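Local coordinates for 3-hydroxyadipyl-CoA dehydrogenase (Escherichia coli, PDB 3MOG), which catalyses the NAD+-dependent oxidation of (3S)-3-hydroxyadipyl-CoA to 3-oxoadipyl-CoA in the breakdown of phenylacetate, at residues Cys460-Leu463 with Arg464-Ala467; Trp432-Gln435 with Leu436-Arg440; Val394-Ile397 with Ile398-Ala401; Tyr452-Glu455 with Arg456-Pro459. One frame throughout, in Å; residues are numbered along the deposited sequence.

In the fold
All four contacts are local and lie in the second of the chain's two helical 3-hydroxyacyl-CoA dehydrogenase C-terminal domains. Along the chain, interaction 3 comes first, in helix 390-406; interaction 2 joins helix 429-436 to helix 438-452, interaction 4 forms the loop leaving that helix, and interaction 1 opens helix 461-473 directly after it. The centres of interactions 1, 2 and 3 are about 11 to 12 Å apart, and their side chains meet around W438. Interaction 4 lies about 13 Å from interaction 3, centre to centre, and is tied to it through N399. Interactions 1 and 4 also reach the second subunit, so the same helical bundle contributes to the trimer interface.

Interaction 1. Residues Cys460-Leu463 with Arg464-Ala467; sequences CSLL and RQRA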
loop_
_atom_site.group_PDB
_atom_site.type_symbol
_atom_site.label_atom_id
_atom_site.label_comp_id
_atom_site.label_asym_id
_atom_site.label_seq_id
_atom_site.Cartn_x
_atom_site.Cartn_y
_atom_site.Cartn_z
ATOM N N CYS C 460 -5.526 11.422 -12.995
ATOM C CA CYS C 460 -4.113 11.273 -13.341
ATOM C C CYS C 460 -3.588 12.568 -13.966
ATOM O O CYS C 460 -4.370 13.408 -14.410
ATOM C CB CYS C 460 -3.842 10.037 -14.215
ATOM S SG CYS C 460 -4.315 10.234 -15.898
ATOM N N SER C 461 -2.268 12.725 -13.996
ATOM C CA SER C 461 -1.661 13.987 -14.422
ATOM C C SER C 461 -2.076 14.394 -15.858
ATOM O O SER C 461 -2.348 15.578 -16.116
ATOM C CB SER C 461 -0.142 13.935 -14.199
ATOM O OG SER C 461 0.545 14.868 -15.012
ATOM N N LEU C 462 -2.212 13.409 -16.753
ATOM C CA LEU C 462 -2.660 13.662 -18.144
ATOM C C LEU C 462 -4.130 14.083 -18.249
ATOM O O LEU C 462 -4.505 14.822 -19.169
ATOM C CB LEU C 462 -2.381 12.449 -19.057
ATOM C CG LEU C 462 -2.635 12.606 -20.566
ATOM C CD1 LEU C 462 -1.772 13.732 -21.157
ATOM C CD2 LEU C 462 -2.377 11.291 -21.298
ATOM N N LEU C 463 -4.965 13.614 -17.323
ATOM C CA LEU C 463 -6.337 14.086 -17.267
ATOM C C LEU C 463 -6.384 15.569 -16.936
ATOM O O LEU C 463 -7.058 16.321 -17.652
ATOM C CB LEU C 463 -7.218 13.263 -16.313
ATOM C CG LEU C 463 -8.692 13.662 -16.122
ATOM C CD1 LEU C 463 -9.502 13.664 -17.411
ATOM C CD2 LEU C 463 -9.367 12.757 -15.105
ATOM N N ARG C 464 -5.667 16.002 -15.893
ATOM C CA ARG C 464 -5.598 17.454 -15.581
ATOM C C ARG C 464 -5.085 18.237 -16.786
ATOM O O ARG C 464 -5.627 19.290 -17.125
ATOM C CB ARG C 464 -4.715 17.779 -14.361
ATOM C CG ARG C 464 -5.070 17.000 -13.079
ATOM C CD ARG C 464 -4.403 17.616 -11.850
ATOM N NE ARG C 464 -4.834 16.947 -10.630
ATOM C CZ ARG C 464 -5.927 17.249 -9.936
ATOM N NH1 ARG C 464 -6.729 18.243 -10.311
ATOM N NH2 ARG C 464 -6.209 16.562 -8.839
ATOM N N GLN C 465 -4.047 17.692 -17.424
ATOM C CA GLN C 465 -3.430 18.265 -18.612
ATOM C C GLN C 465 -4.438 18.413 -19.746
ATOM O O GLN C 465 -4.477 19.456 -20.404
ATOM C CB GLN C 465 -2.236 17.407 -19.039
ATOM C CG GLN C 465 -1.493 17.827 -20.316
ATOM C CD GLN C 465 -0.198 17.015 -20.540
ATOM O OE1 GLN C 465 0.201 16.749 -21.687
ATOM N NE2 GLN C 465 0.455 16.612 -19.438
ATOM N N ARG C 466 -5.267 17.391 -19.956
ATOM C CA ARG C 466 -6.263 17.457 -21.028
ATOM C C ARG C 466 -7.474 18.334 -20.709
ATOM O O ARG C 466 -8.068 18.920 -21.620
ATOM C CB ARG C 466 -6.687 16.067 -21.500
ATOM C CG ARG C 466 -5.612 15.411 -22.348
ATOM C CD ARG C 466 -6.175 14.294 -23.179
ATOM N NE ARG C 466 -5.134 13.736 -24.022
ATOM C CZ ARG C 466 -5.268 12.686 -24.825
ATOM N NH1 ARG C 466 -6.421 12.028 -24.910
ATOM N NH2 ARG C 466 -4.227 12.289 -25.541
ATOM N N ALA C 467 -7.821 18.434 -19.424
ATOM C CA ALA C 467 -8.890 19.322 -18.981
ATOM C C ALA C 467 -8.491 20.774 -19.192
ATOM O O ALA C 467 -9.294 21.573 -19.676
ATOM C CB ALA C 467 -9.225 19.081 -17.530
#
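CD1 of L462 rests against the amide end of Q465, 3.6 Å from OE1. CG of L462, anti to the backbone N (chi1 -173°), brings CD1 to this amide, and the extended chain of Q465 passes the leucine at a slant. CB and CG of R466 both lie against the L462 carbonyl oxygen, CG at 3.4 Å from O. That oxygen also accepts the backbone N of R466 at 2.8 Å, with the donor tilted 32° from the carbonyl plane.

These are the first two turns of helix 461-473, with C460 as its N-cap residue. The i to i+4 ladder begins with R464 N donating to C460 O at 3.3 Å and continues from Q465 N to S461 O at 3.0 Å. A467 N then bonds to L463 O at 2.9 Å.

The polar ends are held from outside these turns. R464 forms a salt bridge with E446 and, through NE, a hydrogen bond to the carbonyl O of H451 of the second subunit, while S461 OG bonds to H451 NE2 of that subunit as well as to Q406. R466 pairs with E412. On the inner side, L463 is wedged between L445 and W438 of helix 438-452 and L402 of helix 390-406, so the start of helix 461-473 packs against both helices.

Interaction 2. Residues Trp432-Gln435 with Leu436-Arg440; sequences WGAQ and LGWQR
A tight helix-to-helix corner links helix 429-436 to helix 438-452, and its inside is filled by W438 lying against the backbone of G433. The CA of G433 stands over the six-membered ring of W438 in a CH-pi contact, 3.9 Å from the ring centroid and 20° off the normal. The chain continues across the same face toward the rim, where the backbone N of A434 comes within 3.5 Å of CZ2. W438 has CG anti to its carbonyl carbon (chi1 -58°), which directs the indole back against the backbone of the preceding helix. A side chain at G433 would run into the ring, so the close fit depends on glycine there.

The last turn of the first helix is closed by L436 N donating to W432 O at 2.9 Å and by G437 N donating to G433 O at 2.8 Å. G437 then leaves the helix with positive phi (102°) and serves as the N-cap residue of the next one; a side chain here would collide with the carbonyl oxygen of L436. L436 and W432 run side by side in the same direction, with CD1 of the leucine 3.7 Å from CD1 of the indole. M347 touches both residues. The backbone N of W438 is taken by the carboxylate of E470, which also bonds to Q439.

The corner is thus held jointly by backbone hydrogen bonds and by apolar and CH-pi fit, while glycine leaves room for the ring at G433 and permits the positive phi at G437.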
loop_
_atom_site.group_PDB
_atom_site.type_symbol
_atom_site.label_atom_id
_atom_site.label_comp_id
_atom_site.label_asym_id
_atom_site.label_seq_id
_atom_site.Cartn_x
_atom_site.Cartn_y
_atom_site.Cartn_z
ATOM N N TRP C 432 -13.751 8.172 -26.039
ATOM C CA TRP C 432 -14.895 8.330 -25.168
ATOM C C TRP C 432 -14.772 9.566 -24.284
ATOM O O TRP C 432 -15.741 10.306 -24.122
ATOM C CB TRP C 432 -15.061 7.093 -24.295
ATOM C CG TRP C 432 -16.479 6.787 -23.964
ATOM C CD1 TRP C 432 -17.560 7.616 -24.115
ATOM C CD2 TRP C 432 -16.974 5.581 -23.394
ATOM N NE1 TRP C 432 -18.696 6.990 -23.692
ATOM C CE2 TRP C 432 -18.370 5.738 -23.237
ATOM C CE3 TRP C 432 -16.381 4.375 -23.014
ATOM C CZ2 TRP C 432 -19.186 4.730 -22.715
ATOM C CZ3 TRP C 432 -17.194 3.366 -22.493
ATOM C CH2 TRP C 432 -18.581 3.553 -22.345
ATOM N N GLY C 433 -13.578 9.780 -23.728
ATOM C CA GLY C 433 -13.292 10.934 -22.872
ATOM C C GLY C 433 -13.420 12.259 -23.617
ATOM O O GLY C 433 -13.934 13.235 -23.069
ATOM N N ALA C 434 -12.978 12.288 -24.876
ATOM C CA ALA C 434 -13.085 13.485 -25.687
ATOM C C ALA C 434 -14.554 13.828 -25.929
ATOM O O ALA C 434 -14.947 14.992 -25.838
ATOM C CB ALA C 434 -12.342 13.307 -27.007
ATOM N N GLN C 435 -15.349 12.803 -26.216
ATOM C CA GLN C 435 -16.788 12.943 -26.404
ATOM C C GLN C 435 -17.470 13.423 -25.113
ATOM O O GLN C 435 -18.326 14.293 -25.145
ATOM C CB GLN C 435 -17.376 11.588 -26.827
ATOM C CG GLN C 435 -18.850 11.579 -27.259
ATOM C CD GLN C 435 -19.524 10.191 -27.130
ATOM O OE1 GLN C 435 -20.619 10.069 -26.570
ATOM N NE2 GLN C 435 -18.866 9.150 -27.648
ATOM N N LEU C 436 -17.099 12.840 -23.978
ATOM C CA LEU C 436 -17.802 13.140 -22.740
ATOM C C LEU C 436 -17.319 14.448 -22.125
ATOM O O LEU C 436 -18.045 15.084 -21.384
ATOM C CB LEU C 436 -17.693 11.982 -21.755
ATOM C CG LEU C 436 -18.376 10.667 -22.150
ATOM C CD1 LEU C 436 -18.078 9.626 -21.090
ATOM C CD2 LEU C 436 -19.909 10.794 -22.405
ATOM N N GLY C 437 -16.105 14.860 -22.484
ATOM C CA GLY C 437 -15.553 16.100 -22.007
ATOM C C GLY C 437 -14.558 15.850 -20.893
ATOM O O GLY C 437 -14.915 15.285 -19.854
ATOM N N TRP C 438 -13.316 16.272 -21.113
ATOM C CA TRP C 438 -12.245 16.125 -20.121
ATOM C C TRP C 438 -12.456 16.847 -18.786
ATOM O O TRP C 438 -12.126 16.306 -17.727
ATOM C CB TRP C 438 -10.895 16.506 -20.735
ATOM C CG TRP C 438 -10.549 15.682 -21.956
ATOM C CD1 TRP C 438 -10.468 16.128 -23.253
ATOM C CD2 TRP C 438 -10.269 14.271 -22.005
ATOM N NE1 TRP C 438 -10.145 15.089 -24.094
ATOM C CE2 TRP C 438 -10.003 13.945 -23.359
ATOM C CE3 TRP C 438 -10.202 13.257 -21.040
ATOM C CZ2 TRP C 438 -9.675 12.648 -23.768
ATOM C CZ3 TRP C 438 -9.879 11.969 -21.452
ATOM C CH2 TRP C 438 -9.628 11.678 -22.806
ATOM N N GLN C 439 -13.027 18.052 -18.831
ATOM C CA GLN C 439 -13.291 18.806 -17.619
ATOM C C GLN C 439 -14.382 18.149 -16.802
ATOM O O GLN C 439 -14.347 18.183 -15.573
ATOM C CB GLN C 439 -13.691 20.240 -17.937
ATOM C CG GLN C 439 -12.559 21.092 -18.432
ATOM C CD GLN C 439 -13.063 22.371 -19.043
ATOM O OE1 GLN C 439 -13.050 23.416 -18.400
ATOM N NE2 GLN C 439 -13.545 22.292 -20.282
ATOM N N ARG C 440 -15.339 17.552 -17.503
ATOM C CA ARG C 440 -16.433 16.831 -16.883
ATOM C C ARG C 440 -15.957 15.569 -16.154
ATOM O O ARG C 440 -16.400 15.295 -15.040
ATOM C CB ARG C 440 -17.480 16.467 -17.938
ATOM C CG ARG C 440 -18.744 15.872 -17.345
ATOM C CD ARG C 440 -19.833 15.715 -18.379
ATOM N NE ARG C 440 -21.003 15.125 -17.745
ATOM C CZ ARG C 440 -22.172 14.943 -18.349
ATOM N NH1 ARG C 440 -23.159 14.377 -17.674
ATOM N NH2 ARG C 440 -22.349 15.302 -19.626
#

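Interaction 3. Residues Val394-Ile397 with Ile398-Ala401; sequences VAMI and INEA
Apolar contact between V394 and I398, one helical turn apart, is made by V394 CG1 and I398 CD1 at 3.7 Å. The two side chains meet at a slant. I398 has CG1 anti to its carbonyl carbon (chi1 -66°), which swings that branch back toward the preceding turn and sets CG1 3.2 Å from V394 O. With an alanine here, V394 CG1 would probably lose its contact with the I398 CD1 methyl, and a gap would be likely to open beside W438 and G433, which I398 also touches.

Backbone hydrogen bonds form an unbroken i to i+4 ladder. I398 N donates to V394 O at 2.9 Å, and the pattern repeats from N399 N to A395 O, from E400 N to M396 O and from A401 N to I397 O.

Polar side chains find their partners in other segments. N399 uses both amide ends, ND2 to R458 O and OD1 to C460 N, while E400 forms a salt bridge with R258.

The two segments form the middle two turns of helix 390-406. A395 and I398 face helix 438-452, V394 packs on helix 429-436, and M396 and I397 lean on helix 196-207 of the preceding helical domain.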
loop_
_atom_site.group_PDB
_atom_site.type_symbol
_atom_site.label_atom_id
_atom_site.label_comp_id
_atom_site.label_asym_id
_atom_site.label_seq_id
_atom_site.Cartn_x
_atom_site.Cartn_y
_atom_site.Cartn_z
ATOM N N VAL C 394 -17.097 4.599 -15.970
ATOM C CA VAL C 394 -16.510 5.023 -17.242
ATOM C C VAL C 394 -15.375 6.026 -16.998
ATOM O O VAL C 394 -14.314 5.880 -17.580
ATOM C CB VAL C 394 -17.568 5.530 -18.243
ATOM C CG1 VAL C 394 -16.904 6.036 -19.501
ATOM C CG2 VAL C 394 -18.572 4.403 -18.600
ATOM N N ALA C 395 -15.588 6.990 -16.091
ATOM C CA ALA C 395 -14.518 7.885 -15.600
ATOM C C ALA C 395 -13.255 7.155 -15.172
ATOM O O ALA C 395 -12.150 7.518 -15.595
ATOM C CB ALA C 395 -15.021 8.797 -14.449
ATOM N N MET C 396 -13.410 6.113 -14.358
ATOM C CA MET C 396 -12.244 5.333 -13.894
ATOM C C MET C 396 -11.564 4.514 -14.994
ATOM O O MET C 396 -10.340 4.414 -15.002
ATOM C CB MET C 396 -12.609 4.466 -12.705
ATOM C CG MET C 396 -12.801 5.279 -11.422
ATOM S SD MET C 396 -11.266 5.864 -10.691
ATOM C CE MET C 396 -10.741 4.286 -10.049
ATOM N N ILE C 397 -12.347 3.961 -15.925
ATOM C CA ILE C 397 -11.804 3.299 -17.117
ATOM C C ILE C 397 -10.934 4.282 -17.921
ATOM O O ILE C 397 -9.801 3.961 -18.303
ATOM C CB ILE C 397 -12.943 2.728 -18.030
ATOM C CG1 ILE C 397 -13.595 1.504 -17.397
ATOM C CG2 ILE C 397 -12.421 2.325 -19.405
ATOM C CD1 ILE C 397 -14.904 1.091 -18.062
ATOM N N ILE C 398 -11.470 5.481 -18.147
ATOM C CA ILE C 398 -10.784 6.538 -18.911
ATOM C C ILE C 398 -9.500 7.050 -18.221
ATOM O O ILE C 398 -8.465 7.269 -18.858
ATOM C CB ILE C 398 -11.768 7.692 -19.170
ATOM C CG1 ILE C 398 -12.896 7.227 -20.104
ATOM C CG2 ILE C 398 -11.069 8.938 -19.708
ATOM C CD1 ILE C 398 -14.041 8.232 -20.182
ATOM N N ASN C 399 -9.585 7.224 -16.913
ATOM C CA ASN C 399 -8.457 7.621 -16.071
ATOM C C ASN C 399 -7.281 6.646 -16.180
ATOM O O ASN C 399 -6.130 7.054 -16.382
ATOM C CB ASN C 399 -8.941 7.690 -14.629
ATOM C CG ASN C 399 -8.116 8.618 -13.777
ATOM O OD1 ASN C 399 -7.602 9.628 -14.250
ATOM N ND2 ASN C 399 -8.022 8.298 -12.487
ATOM N N GLU C 400 -7.594 5.360 -16.069
ATOM C CA GLU C 400 -6.638 4.267 -16.280
ATOM C C GLU C 400 -6.038 4.215 -17.697
ATOM O O GLU C 400 -4.837 3.981 -17.854
ATOM C CB GLU C 400 -7.294 2.930 -15.908
ATOM C CG GLU C 400 -6.287 1.837 -15.596
ATOM C CD GLU C 400 -5.309 2.262 -14.524
ATOM O OE1 GLU C 400 -4.106 2.400 -14.835
ATOM O OE2 GLU C 400 -5.754 2.489 -13.383
ATOM N N ALA C 401 -6.856 4.456 -18.723
ATOM C CA ALA C 401 -6.350 4.561 -20.106
ATOM C C ALA C 401 -5.379 5.735 -20.285
ATOM O O ALA C 401 -4.349 5.616 -20.954
ATOM C CB ALA C 401 -7.499 4.702 -21.080
#

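Interaction 4. Residues Tyr452-Glu455 with Arg456-Pro459; sequences YGEE and RYRP
Y452 and Y457 each have CG anti to the carbonyl carbon (chi1 -67° and -63°), and this brings their rings together across the loop. The rings pass obliquely, planes 34° apart, with CD2 of Y452 4.1 Å from CE2 of Y457. E454 runs alongside Y457, its OE1 3.7 Å from CE2, and the same oxygen lies 3.6 Å from CD of R456. E454 is nevertheless paired with R204, and R456 with E201; their own charged atoms do not meet. CG of R456 lies over one face of the Y457 ring, toward its rim.

Beyond Y452, which ends helix 438-452, the chain forms the loop leading to helix 461-473. It starts at G453, which leaves the helix with positive phi, and is folded by two i to i+3 bonds: Y457 N to E454 O at 3.2 Å and R458 N to E455 O at 3.1 Å. In both, the donor sits well above the carbonyl plane, consistent with a tight i to i+3 turn.

Both tyrosine hydroxyls bond to R392, and that of Y457 also bonds to E201. A leucine in place of Y457 would probably leave R392 and E201 without that hydroxyl partner and the Y452 ring without one of its aromatic neighbours. At the trimer interface, OE2 of E455 accepts a hydrogen bond from the backbone N of E455 of the second subunit.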
loop_
_atom_site.group_PDB
_atom_site.type_symbol
_atom_site.label_atom_id
_atom_site.label_comp_id
_atom_site.label_asym_id
_atom_site.label_seq_id
_atom_site.Cartn_x
_atom_site.Cartn_y
_atom_site.Cartn_z
ATOM N N TYR C 452 -14.332 10.236 -0.798
ATOM C CA TYR C 452 -13.724 9.033 -0.244
ATOM C C TYR C 452 -12.346 9.233 0.386
ATOM O O TYR C 452 -11.938 8.416 1.198
ATOM C CB TYR C 452 -13.657 7.939 -1.304
ATOM C CG TYR C 452 -15.014 7.451 -1.691
ATOM C CD1 TYR C 452 -15.751 6.640 -0.824
ATOM C CD2 TYR C 452 -15.584 7.821 -2.914
ATOM C CE1 TYR C 452 -17.011 6.213 -1.158
ATOM C CE2 TYR C 452 -16.841 7.393 -3.268
ATOM C CZ TYR C 452 -17.554 6.593 -2.387
ATOM O OH TYR C 452 -18.798 6.146 -2.748
ATOM N N GLY C 453 -11.640 10.299 0.003
ATOM C CA GLY C 453 -10.269 10.570 0.492
ATOM C C GLY C 453 -9.303 9.466 0.102
ATOM O O GLY C 453 -8.354 9.164 0.825
ATOM N N GLU C 454 -9.573 8.844 -1.039
ATOM C CA GLU C 454 -8.791 7.719 -1.512
ATOM C C GLU C 454 -7.954 8.137 -2.702
ATOM O O GLU C 454 -8.440 8.791 -3.618
ATOM C CB GLU C 454 -9.700 6.569 -1.928
ATOM C CG GLU C 454 -10.352 5.836 -0.755
ATOM C CD GLU C 454 -11.370 4.817 -1.217
ATOM O OE1 GLU C 454 -11.075 4.040 -2.152
ATOM O OE2 GLU C 454 -12.468 4.791 -0.642
ATOM N N GLU C 455 -6.691 7.745 -2.653
ATOM C CA GLU C 455 -5.750 7.854 -3.758
ATOM C C GLU C 455 -6.278 7.128 -4.998
ATOM O O GLU C 455 -5.968 7.491 -6.102
ATOM C CB GLU C 455 -4.410 7.268 -3.301
ATOM C CG GLU C 455 -3.396 7.053 -4.366
ATOM C CD GLU C 455 -1.975 7.214 -3.888
ATOM O OE1 GLU C 455 -1.068 7.075 -4.737
ATOM O OE2 GLU C 455 -1.759 7.493 -2.692
ATOM N N ARG C 456 -7.119 6.122 -4.801
ATOM C CA ARG C 456 -7.772 5.401 -5.874
ATOM C C ARG C 456 -8.524 6.314 -6.878
ATOM O O ARG C 456 -8.526 6.057 -8.078
ATOM C CB ARG C 456 -8.741 4.403 -5.224
ATOM C CG ARG C 456 -9.562 3.603 -6.188
ATOM C CD ARG C 456 -10.545 2.709 -5.475
ATOM N NE ARG C 456 -11.487 2.160 -6.439
ATOM C CZ ARG C 456 -11.253 1.103 -7.205
ATOM N NH1 ARG C 456 -10.103 0.450 -7.115
ATOM N NH2 ARG C 456 -12.177 0.698 -8.064
ATOM N N TYR C 457 -9.151 7.377 -6.381
ATOM C CA TYR C 457 -9.940 8.251 -7.234
ATOM C C TYR C 457 -9.175 9.487 -7.736
ATOM O O TYR C 457 -9.787 10.386 -8.303
ATOM C CB TYR C 457 -11.305 8.591 -6.582
ATOM C CG TYR C 457 -12.120 7.350 -6.419
ATOM C CD1 TYR C 457 -12.730 6.753 -7.517
ATOM C CD2 TYR C 457 -12.225 6.718 -5.178
ATOM C CE1 TYR C 457 -13.435 5.573 -7.384
ATOM C CE2 TYR C 457 -12.939 5.547 -5.034
ATOM C CZ TYR C 457 -13.533 4.972 -6.135
ATOM O OH TYR C 457 -14.231 3.795 -5.989
ATOM N N ARG C 458 -7.848 9.509 -7.549
ATOM C CA ARG C 458 -7.024 10.591 -8.084
ATOM C C ARG C 458 -7.165 10.713 -9.609
ATOM O O ARG C 458 -7.071 9.716 -10.332
ATOM C CB ARG C 458 -5.547 10.456 -7.660
ATOM C CG ARG C 458 -4.732 9.302 -8.305
ATOM C CD ARG C 458 -3.973 9.738 -9.550
ATOM N NE ARG C 458 -3.324 8.618 -10.227
ATOM C CZ ARG C 458 -3.936 7.823 -11.095
ATOM N NH1 ARG C 458 -5.211 8.028 -11.374
ATOM N NH2 ARG C 458 -3.282 6.820 -11.667
ATOM N N PRO C 459 -7.438 11.936 -10.098
ATOM C CA PRO C 459 -7.310 12.224 -11.525
ATOM C C PRO C 459 -5.836 12.101 -11.895
ATOM O O PRO C 459 -4.967 12.599 -11.145
ATOM C CB PRO C 459 -7.683 13.695 -11.611
ATOM C CG PRO C 459 -8.479 13.973 -10.383
ATOM C CD PRO C 459 -7.907 13.109 -9.337
#